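PDB 7M0O: 3-phosphoshikimate 1-carboxyvinyltransferase, which probably catalyses transfer of the enolpyruvyl group of phosphoenolpyruvate to the 5-hydroxyl of shikimate-3-phosphate, the sixth of seven steps to chorismate. Local coordinates for residues Tyr96-Ser101 against Leu134-Ala139; Leu46-Gly51 against Asp60-Gly65; Leu15-Ala20 against Ala189-Phe194. All coordinates share one frame; numbering follows the deposited sequence.

Contacts 1 and 3 are buried; contact 2 is partly buried. Contact 1 joins neighbouring strands of one sheet, so backbone hydrogen bonds dominate and side chains add on each face. Contact 3 joins a helix to the end of another and is wholly apolar, with no hydrogen bond between its segments. Contact 2 joins the start and end of a short hairpin and the following loop. Its chemistry is mixed: one backbone bond, a salt bridge, waters and a tyrosine ring under an arginine. Contacts 1 and 2 touch where Tyr-96 meets Leu-46. Contacts 2 and 3 touch where residues 60-65 run past the end of helix 8-20. Helix 79-90 packs on residues of contacts 1 and 3.

Contact 1 (Tyr96-Ser101 against Leu134-Ala139); sequences YRFDAS and LTVRAA
Tyr-96 and Val-136 face each other as an antiparallel hydrogen-bonded pair, and so do Phe-98 and Leu-134. Val-136 N donates to Tyr-96 O at 2.8 Å, and Tyr-96 N returns the bond to Val-136 O. Phe-98 N donates to Leu-134 O at 2.8 Å. The return bond, Leu-134 N to Phe-98 O, is longer at 3.1 Å and more bent. Arg-97 and Thr-135 form the non-hydrogen-bonded pair between them.

These are the two middle strands of a four-stranded mixed sheet. Its order is 70-74, 95-99, 134-139, 122-125, an order that two other sheets of the chain repeat in their own strands. Strand 70-74 runs parallel to 95-99, and helix 79-90 makes the beta-alpha-beta crossover.

Apolar contacts fill the face of Tyr-96, Phe-98, Leu-134 and Val-136. Leu-134 holds CG between its backbone N and carbonyl carbon (chi1 56°), which brings CD1 to 3.9 Å from Phe-98 CD1. Val-136 CG2 meets Phe-98 CE1 at 4.2 Å. Ala-138 CB sits at the edge of the Tyr-96 ring, 4.1 Å from CE2. Helix 79-90 covers this face through Leu-85, Pro-86 and Ala-89.

Polar groups lie on the other face. Arg-97 CG runs alongside Thr-135, 3.8 Å from OG1, but the guanidinium leads off to Asp-72 and Glu-70. Water 1 donates to Phe-98 O and to Thr-135 OG1, which is also hydrogen-bonded to Glu-126. A valine at Thr-135 would probably leave water 1 and the Glu-126 carboxylate each short of a partner.

Contact 2 (Leu46-Gly51 against Asp60-Gly65); sequences LGYRVG and DGRPQG
Asp-60 N donates to Arg-49 O at 3.1 Å, nearly straight at 165° and in the carbonyl plane, and water 3 joins Arg-49 N to Asp-60 O. The side chains of the same two residues form a salt bridge. Arg-49 NH1 lies 2.6 Å from Asp-60 OD2, which is at the edge of the guanidinium. The guanidinium and carboxylate planes stand 75° apart, and as a hydrogen bond the contact is bent and weak. The second centre is Tyr-48. Arg-62 CD lies over one face of its ring, 4.0 Å from the centroid, as a CH-pi contact. The guanidinium stands almost perpendicular to the ring. A bend at chi3 (62°) turns Arg-62 back on its own segment, where NE donates to Gly-65 O at 3.0 Å within the guanidinium plane. This ties the ends of the type I turn 62-65. Tyr-48 OH contacts Gly-65 C at 3.4 Å and shares water 2 with Arg-62 O. The segments begin and end the hairpin of strands 50-52 and 56-60, with Arg-49 and Asp-60 at its open end. Gly-47 closes helix 34-45 in a Schellman motif, and Tyr-48 packs back on Leu-43 of that helix.

Contact 3 (Leu15-Ala20 against Ala189-Phe194); sequences LFLAAA and AMMRAF
Leu-17 sets its CB over the face of the Phe-194 ring. The CB stands 3.7 Å from the ring centroid and only 2° off the ring normal, a CH-pi contact almost exactly over the centre. From there the side chain runs out past the ring carbons, and CD1 lies 3.8 Å from Phe-194 CD2. With CG beside its backbone N (chi1 -66°), the leucine sends its branches on toward helix 182-193. There CD1 meets Met-190 CB at 4.0 Å, and CD2 comes more loosely to Met-191 CG at 4.5 Å. Met-190 and Met-191 belong to the last turn of helix 182-193.

The contact joins helix 8-20 to the end of helix 182-193. It is buried, in keeping with EPSP synthases, whose domains have helices inside and sheets outside. Leu-162 of helix 155-163 also touches Leu-17 and Met-191, and Tyr-212 touches the same pair.

Phe-194 is the first residue past the helix. Its N still donates to Met-190 O at 3.1 Å, and that oxygen also lies in the plane of the ring, at its edge. The Met-190 side chain slants across Leu-17. It bends at chi3 (66°) and reaches Ile-10, Arg-13 and Ala-14 on helix 8-20. Arg-13 is predicted to bind shikimate-3-phosphate, so Met-190 packs against a residue that probably lines that site.

Contact 1 (Tyr96-Ser101 against Leu134-Ala139)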
loop_
_atom_site.group_PDB
_atom_site.type_symbol
_atom_site.label_atom_id
_atom_site.label_comp_id
_atom_site.label_asym_id
_atom_site.label_seq_id
_atom_site.Cartn_x
_atom_site.Cartn_y
_atom_site.Cartn_z
ATOM N N TYR A 96 28.070 -7.252 -5.612
ATOM C CA TYR A 96 27.282 -6.125 -5.103
ATOM C C TYR A 96 27.260 -6.138 -3.580
ATOM O O TYR A 96 26.758 -7.085 -2.965
ATOM C CB TYR A 96 25.862 -6.171 -5.682
ATOM C CG TYR A 96 25.898 -6.292 -7.190
ATOM C CD1 TYR A 96 26.341 -5.232 -7.969
ATOM C CD2 TYR A 96 25.552 -7.485 -7.838
ATOM C CE1 TYR A 96 26.403 -5.324 -9.348
ATOM C CE2 TYR A 96 25.601 -7.577 -9.213
ATOM C CZ TYR A 96 26.038 -6.497 -9.962
ATOM O OH TYR A 96 26.103 -6.580 -11.336
ATOM N N ARG A 97 27.784 -5.066 -2.983
ATOM C CA ARG A 97 27.891 -4.932 -1.530
ATOM C C ARG A 97 26.806 -3.972 -1.048
ATOM O O ARG A 97 26.849 -2.774 -1.349
ATOM C CB ARG A 97 29.284 -4.441 -1.138
ATOM C CG ARG A 97 30.392 -5.422 -1.476
ATOM C CD ARG A 97 31.775 -4.818 -1.274
ATOM N NE ARG A 97 32.025 -3.747 -2.231
ATOM C CZ ARG A 97 32.515 -3.934 -3.452
ATOM N NH1 ARG A 97 32.817 -5.160 -3.869
ATOM N NH2 ARG A 97 32.700 -2.894 -4.258
ATOM N N PHE A 98 25.834 -4.497 -0.301
ATOM C CA PHE A 98 24.711 -3.711 0.192
ATOM C C PHE A 98 24.911 -3.324 1.652
ATOM O O PHE A 98 25.500 -4.068 2.442
ATOM C CB PHE A 98 23.403 -4.498 0.045
ATOM C CG PHE A 98 22.971 -4.686 -1.384
ATOM C CD1 PHE A 98 23.341 -5.812 -2.103
ATOM C CD2 PHE A 98 22.170 -3.737 -2.004
ATOM C CE1 PHE A 98 22.939 -5.980 -3.428
ATOM C CE2 PHE A 98 21.762 -3.907 -3.327
ATOM C CZ PHE A 98 22.155 -5.033 -4.036
ATOM N N ASP A 99 24.421 -2.140 2.001
ATOM C CA ASP A 99 24.384 -1.706 3.387
ATOM C C ASP A 99 23.154 -0.824 3.565
ATOM O O ASP A 99 22.523 -0.398 2.596
ATOM C CB ASP A 99 25.678 -0.970 3.792
ATOM C CG ASP A 99 25.904 -0.983 5.282
ATOM O OD1 ASP A 99 25.109 -1.642 5.995
ATOM O OD2 ASP A 99 26.866 -0.321 5.740
ATOM N N ALA A 100 22.802 -0.559 4.816
ATOM C CA ALA A 100 21.663 0.303 5.100
ATOM C C ALA A 100 22.044 1.248 6.234
ATOM O O ALA A 100 23.145 1.190 6.769
ATOM C CB ALA A 100 20.426 -0.540 5.427
ATOM N N SER A 101 21.132 2.142 6.579
ATOM C CA SER A 101 21.372 3.035 7.695
ATOM C C SER A 101 21.483 2.221 8.986
ATOM O O SER A 101 20.993 1.088 9.063
ATOM C CB SER A 101 20.233 4.046 7.792
ATOM O OG SER A 101 19.061 3.415 8.256
ATOM N N LEU A 134 25.223 -6.929 3.540
ATOM C CA LEU A 134 25.321 -8.237 2.909
ATOM C C LEU A 134 25.892 -8.075 1.513
ATOM O O LEU A 134 25.762 -7.017 0.884
ATOM C CB LEU A 134 23.963 -8.938 2.856
ATOM C CG LEU A 134 22.829 -8.181 2.166
ATOM C CD1 LEU A 134 22.789 -8.543 0.669
ATOM C CD2 LEU A 134 21.504 -8.496 2.824
ATOM N N THR A 135 26.498 -9.142 1.017
ATOM C CA THR A 135 27.209 -9.104 -0.252
ATOM C C THR A 135 26.664 -10.193 -1.167
ATOM O O THR A 135 26.586 -11.354 -0.760
ATOM C CB THR A 135 28.710 -9.275 -0.005
ATOM O OG1 THR A 135 29.169 -8.171 0.790
ATOM C CG2 THR A 135 29.489 -9.313 -1.321
ATOM N N VAL A 136 26.279 -9.815 -2.389
ATOM C CA VAL A 136 25.803 -10.757 -3.404
ATOM C C VAL A 136 26.841 -10.878 -4.511
ATOM O O VAL A 136 27.088 -9.917 -5.254
ATOM C CB VAL A 136 24.455 -10.336 -4.008
ATOM C CG1 VAL A 136 23.983 -11.396 -5.029
ATOM C CG2 VAL A 136 23.405 -10.081 -2.927
ATOM N N ARG A 137 27.407 -12.074 -4.658
ATOM C CA ARG A 137 28.226 -12.431 -5.820
ATOM C C ARG A 137 27.303 -13.113 -6.821
ATOM O O ARG A 137 27.142 -14.334 -6.820
ATOM C CB ARG A 137 29.387 -13.319 -5.400
ATOM C CG ARG A 137 30.383 -12.596 -4.476
ATOM C CD ARG A 137 31.242 -13.562 -3.647
ATOM N NE ARG A 137 32.389 -12.908 -3.008
ATOM C CZ ARG A 137 32.362 -12.293 -1.825
ATOM N NH1 ARG A 137 31.240 -12.233 -1.126
ATOM N NH2 ARG A 137 33.467 -11.735 -1.335
ATOM N N ALA A 138 26.675 -12.301 -7.672
ATOM C CA ALA A 138 25.566 -12.739 -8.511
ATOM C C ALA A 138 26.055 -13.416 -9.790
ATOM O O ALA A 138 27.041 -12.989 -10.402
ATOM C CB ALA A 138 24.684 -11.531 -8.864
ATOM N N ALA A 139 25.340 -14.470 -10.195
ATOM C CA ALA A 139 25.560 -15.139 -11.477
ATOM C C ALA A 139 24.232 -15.669 -12.015
ATOM O O ALA A 139 24.155 -16.788 -12.535
ATOM C CB ALA A 139 26.579 -16.271 -11.345
HETATM O O HOH W 1 28.178 -5.603 2.206
#

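Contact 2 (Leu46-Gly51 against Asp60-Gly65)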
loop_
_atom_site.group_PDB
_atom_site.type_symbol
_atom_site.label_atom_id
_atom_site.label_comp_id
_atom_site.label_asym_id
_atom_site.label_seq_id
_atom_site.Cartn_x
_atom_site.Cartn_y
_atom_site.Cartn_z
ATOM N N LEU A 46 23.695 1.078 -9.720
ATOM C CA LEU A 46 23.834 -0.227 -10.365
ATOM C C LEU A 46 23.923 -0.131 -11.881
ATOM O O LEU A 46 24.074 -1.164 -12.542
ATOM C CB LEU A 46 22.666 -1.136 -9.954
ATOM C CG LEU A 46 22.675 -1.637 -8.495
ATOM C CD1 LEU A 46 21.336 -2.261 -8.106
ATOM C CD2 LEU A 46 23.840 -2.612 -8.228
ATOM N N GLY A 47 23.836 1.069 -12.450
ATOM C CA GLY A 47 23.988 1.237 -13.879
ATOM C C GLY A 47 22.712 1.240 -14.682
ATOM O O GLY A 47 22.774 1.091 -15.909
ATOM N N TYR A 48 21.558 1.372 -14.039
ATOM C CA TYR A 48 20.314 1.575 -14.761
ATOM C C TYR A 48 20.133 3.053 -15.095
ATOM O O TYR A 48 20.566 3.937 -14.354
ATOM C CB TYR A 48 19.114 1.096 -13.936
ATOM C CG TYR A 48 19.059 -0.382 -13.573
ATOM C CD1 TYR A 48 19.902 -0.918 -12.606
ATOM C CD2 TYR A 48 18.109 -1.217 -14.142
ATOM C CE1 TYR A 48 19.836 -2.256 -12.242
ATOM C CE2 TYR A 48 18.033 -2.566 -13.791
ATOM C CZ TYR A 48 18.903 -3.078 -12.837
ATOM O OH TYR A 48 18.846 -4.403 -12.456
ATOM N N ARG A 49 19.486 3.311 -16.226
ATOM C CA ARG A 49 19.147 4.669 -16.633
ATOM C C ARG A 49 17.772 5.013 -16.082
ATOM O O ARG A 49 16.787 4.352 -16.425
ATOM C CB ARG A 49 19.140 4.798 -18.153
ATOM C CG ARG A 49 20.476 4.527 -18.825
ATOM C CD ARG A 49 20.378 4.859 -20.306
ATOM N NE ARG A 49 19.904 6.232 -20.519
ATOM C CZ ARG A 49 18.705 6.558 -21.011
ATOM N NH1 ARG A 49 17.839 5.614 -21.353
ATOM N NH2 ARG A 49 18.375 7.838 -21.172
ATOM N N VAL A 50 17.701 6.051 -15.252
ATOM C CA VAL A 50 16.460 6.483 -14.617
ATOM C C VAL A 50 16.284 7.968 -14.899
ATOM O O VAL A 50 17.099 8.786 -14.457
ATOM C CB VAL A 50 16.462 6.217 -13.101
ATOM C CG1 VAL A 50 15.179 6.754 -12.454
ATOM C CG2 VAL A 50 16.644 4.714 -12.818
ATOM N N GLY A 51 15.226 8.314 -15.618
ATOM C CA GLY A 51 14.880 9.706 -15.910
ATOM C C GLY A 51 13.583 10.067 -15.227
ATOM O O GLY A 51 12.662 9.246 -15.141
ATOM N N ASP A 60 14.964 2.458 -18.149
ATOM C CA ASP A 60 15.401 1.517 -19.179
ATOM C C ASP A 60 15.596 0.158 -18.530
ATOM O O ASP A 60 16.509 -0.018 -17.714
ATOM C CB ASP A 60 16.702 1.982 -19.821
ATOM C CG ASP A 60 16.491 3.050 -20.853
ATOM O OD1 ASP A 60 15.538 3.848 -20.703
ATOM O OD2 ASP A 60 17.290 3.098 -21.812
ATOM N N GLY A 61 14.748 -0.806 -18.875
ATOM C CA GLY A 61 14.820 -2.097 -18.217
ATOM C C GLY A 61 16.082 -2.851 -18.596
ATOM O O GLY A 61 16.629 -2.684 -19.684
ATOM N N ARG A 62 16.551 -3.685 -17.669
ATOM C CA ARG A 62 17.732 -4.522 -17.880
ATOM C C ARG A 62 17.357 -5.961 -17.564
ATOM O O ARG A 62 17.443 -6.402 -16.409
ATOM C CB ARG A 62 18.920 -4.048 -17.046
ATOM C CG ARG A 62 19.348 -2.628 -17.385
ATOM C CD ARG A 62 20.676 -2.265 -16.745
ATOM N NE ARG A 62 21.745 -3.134 -17.247
ATOM C CZ ARG A 62 22.412 -2.922 -18.382
ATOM N NH1 ARG A 62 22.151 -1.851 -19.135
ATOM N NH2 ARG A 62 23.346 -3.774 -18.765
ATOM N N PRO A 63 16.944 -6.728 -18.576
ATOM C CA PRO A 63 16.535 -8.118 -18.333
ATOM C C PRO A 63 17.615 -8.988 -17.705
ATOM O O PRO A 63 17.269 -9.985 -17.064
ATOM C CB PRO A 63 16.146 -8.617 -19.736
ATOM C CG PRO A 63 15.785 -7.386 -20.491
ATOM C CD PRO A 63 16.708 -6.312 -19.970
ATOM N N GLN A 64 18.906 -8.647 -17.843
ATOM C CA GLN A 64 19.967 -9.437 -17.223
ATOM C C GLN A 64 20.601 -8.729 -16.026
ATOM O O GLN A 64 21.699 -9.093 -15.610
ATOM C CB GLN A 64 21.046 -9.819 -18.241
ATOM C CG GLN A 64 20.618 -10.861 -19.276
ATOM C CD GLN A 64 20.037 -12.107 -18.664
ATOM O OE1 GLN A 64 20.587 -12.678 -17.714
ATOM N NE2 GLN A 64 18.908 -12.542 -19.203
ATOM N N GLY A 65 19.930 -7.728 -15.457
ATOM C CA GLY A 65 20.362 -7.181 -14.191
ATOM C C GLY A 65 21.292 -5.989 -14.301
ATOM O O GLY A 65 21.450 -5.393 -15.364
HETATM O O HOH W 2 17.093 -5.916 -13.615
HETATM O O HOH W 3 18.898 0.856 -17.716
HETATM O O HOH W 4 15.478 6.027 -18.764
#

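Contact 3 (Leu15-Ala20 against Ala189-Phe194)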
loop_
_atom_site.group_PDB
_atom_site.type_symbol
_atom_site.label_atom_id
_atom_site.label_comp_id
_atom_site.label_asym_id
_atom_site.label_seq_id
_atom_site.Cartn_x
_atom_site.Cartn_y
_atom_site.Cartn_z
ATOM N N LEU A 15 8.533 -0.115 -9.417
ATOM C CA LEU A 15 9.945 0.216 -9.636
ATOM C C LEU A 15 10.756 -1.030 -9.971
ATOM O O LEU A 15 11.636 -0.995 -10.844
ATOM C CB LEU A 15 10.530 0.901 -8.397
ATOM C CG LEU A 15 10.147 2.356 -8.186
ATOM C CD1 LEU A 15 10.596 2.842 -6.817
ATOM C CD2 LEU A 15 10.772 3.189 -9.259
ATOM N N PHE A 16 10.488 -2.132 -9.268
ATOM C CA PHE A 16 11.131 -3.403 -9.592
ATOM C C PHE A 16 10.820 -3.817 -11.022
ATOM O O PHE A 16 11.719 -4.181 -11.788
ATOM C CB PHE A 16 10.670 -4.476 -8.601
ATOM C CG PHE A 16 11.365 -5.813 -8.759
ATOM C CD1 PHE A 16 11.129 -6.614 -9.881
ATOM C CD2 PHE A 16 12.224 -6.291 -7.774
ATOM C CE1 PHE A 16 11.756 -7.856 -10.036
ATOM C CE2 PHE A 16 12.856 -7.543 -7.920
ATOM C CZ PHE A 16 12.614 -8.318 -9.048
ATOM N N LEU A 17 9.535 -3.819 -11.379
ATOM C CA LEU A 17 9.131 -4.252 -12.714
ATOM C C LEU A 17 9.734 -3.358 -13.798
ATOM O O LEU A 17 10.181 -3.858 -14.846
ATOM C CB LEU A 17 7.606 -4.278 -12.789
ATOM C CG LEU A 17 7.000 -5.349 -11.876
ATOM C CD1 LEU A 17 5.529 -5.100 -11.572
ATOM C CD2 LEU A 17 7.158 -6.710 -12.548
ATOM N N ALA A 18 9.765 -2.035 -13.561
ATOM C CA ALA A 18 10.354 -1.112 -14.532
ATOM C C ALA A 18 11.838 -1.393 -14.727
ATOM O O ALA A 18 12.355 -1.281 -15.841
ATOM C CB ALA A 18 10.153 0.343 -14.095
ATOM N N ALA A 19 12.543 -1.727 -13.645
ATOM C CA ALA A 19 13.957 -2.062 -13.745
ATOM C C ALA A 19 14.189 -3.358 -14.510
ATOM O O ALA A 19 15.190 -3.483 -15.227
ATOM C CB ALA A 19 14.553 -2.175 -12.345
ATOM N N ALA A 20 13.313 -4.350 -14.334
ATOM C CA ALA A 20 13.605 -5.703 -14.796
ATOM C C ALA A 20 13.066 -5.999 -16.193
ATOM O O ALA A 20 13.492 -6.986 -16.804
ATOM C CB ALA A 20 13.047 -6.731 -13.798
ATOM N N ALA A 189 -1.488 -9.124 -10.297
ATOM C CA ALA A 189 -2.093 -8.279 -11.318
ATOM C C ALA A 189 -1.062 -7.353 -11.957
ATOM O O ALA A 189 -1.122 -7.081 -13.166
ATOM C CB ALA A 189 -3.241 -7.471 -10.718
ATOM N N MET A 190 -0.120 -6.842 -11.162
ATOM C CA MET A 190 0.903 -5.965 -11.725
ATOM C C MET A 190 1.838 -6.746 -12.642
ATOM O O MET A 190 2.217 -6.265 -13.720
ATOM C CB MET A 190 1.669 -5.262 -10.602
ATOM C CG MET A 190 0.790 -4.288 -9.790
ATOM S SD MET A 190 1.671 -3.364 -8.519
ATOM C CE MET A 190 2.767 -2.364 -9.542
ATOM N N MET A 191 2.204 -7.968 -12.246
ATOM C CA MET A 191 3.003 -8.809 -13.128
ATOM C C MET A 191 2.276 -9.069 -14.446
ATOM O O MET A 191 2.911 -9.120 -15.510
ATOM C CB MET A 191 3.366 -10.114 -12.411
ATOM C CG MET A 191 4.340 -9.945 -11.216
ATOM S SD MET A 191 4.606 -11.451 -10.248
ATOM C CE MET A 191 5.467 -12.466 -11.461
ATOM N N ARG A 192 0.938 -9.193 -14.406
ATOM C CA ARG A 192 0.167 -9.377 -15.639
ATOM C C ARG A 192 0.249 -8.143 -16.524
ATOM O O ARG A 192 0.356 -8.261 -17.751
ATOM C CB ARG A 192 -1.296 -9.718 -15.326
ATOM C CG ARG A 192 -1.531 -11.148 -14.864
ATOM C CD ARG A 192 -3.016 -11.525 -14.867
ATOM N NE ARG A 192 -3.746 -10.898 -13.768
ATOM C CZ ARG A 192 -3.894 -11.436 -12.560
ATOM N NH1 ARG A 192 -3.358 -12.621 -12.286
ATOM N NH2 ARG A 192 -4.577 -10.792 -11.622
ATOM N N ALA A 193 0.223 -6.946 -15.924
ATOM C CA ALA A 193 0.383 -5.724 -16.704
ATOM C C ALA A 193 1.750 -5.653 -17.371
ATOM O O ALA A 193 1.901 -4.982 -18.398
ATOM C CB ALA A 193 0.161 -4.494 -15.822
ATOM N N PHE A 194 2.739 -6.351 -16.823
ATOM C CA PHE A 194 4.060 -6.436 -17.419
ATOM C C PHE A 194 4.273 -7.761 -18.153
ATOM O O PHE A 194 5.416 -8.180 -18.355
ATOM C CB PHE A 194 5.123 -6.203 -16.335
ATOM C CG PHE A 194 5.287 -4.749 -15.953
ATOM C CD1 PHE A 194 6.311 -3.980 -16.513
ATOM C CD2 PHE A 194 4.424 -4.150 -15.061
ATOM C CE1 PHE A 194 6.457 -2.639 -16.184
ATOM C CE2 PHE A 194 4.568 -2.808 -14.716
ATOM C CZ PHE A 194 5.580 -2.050 -15.267
#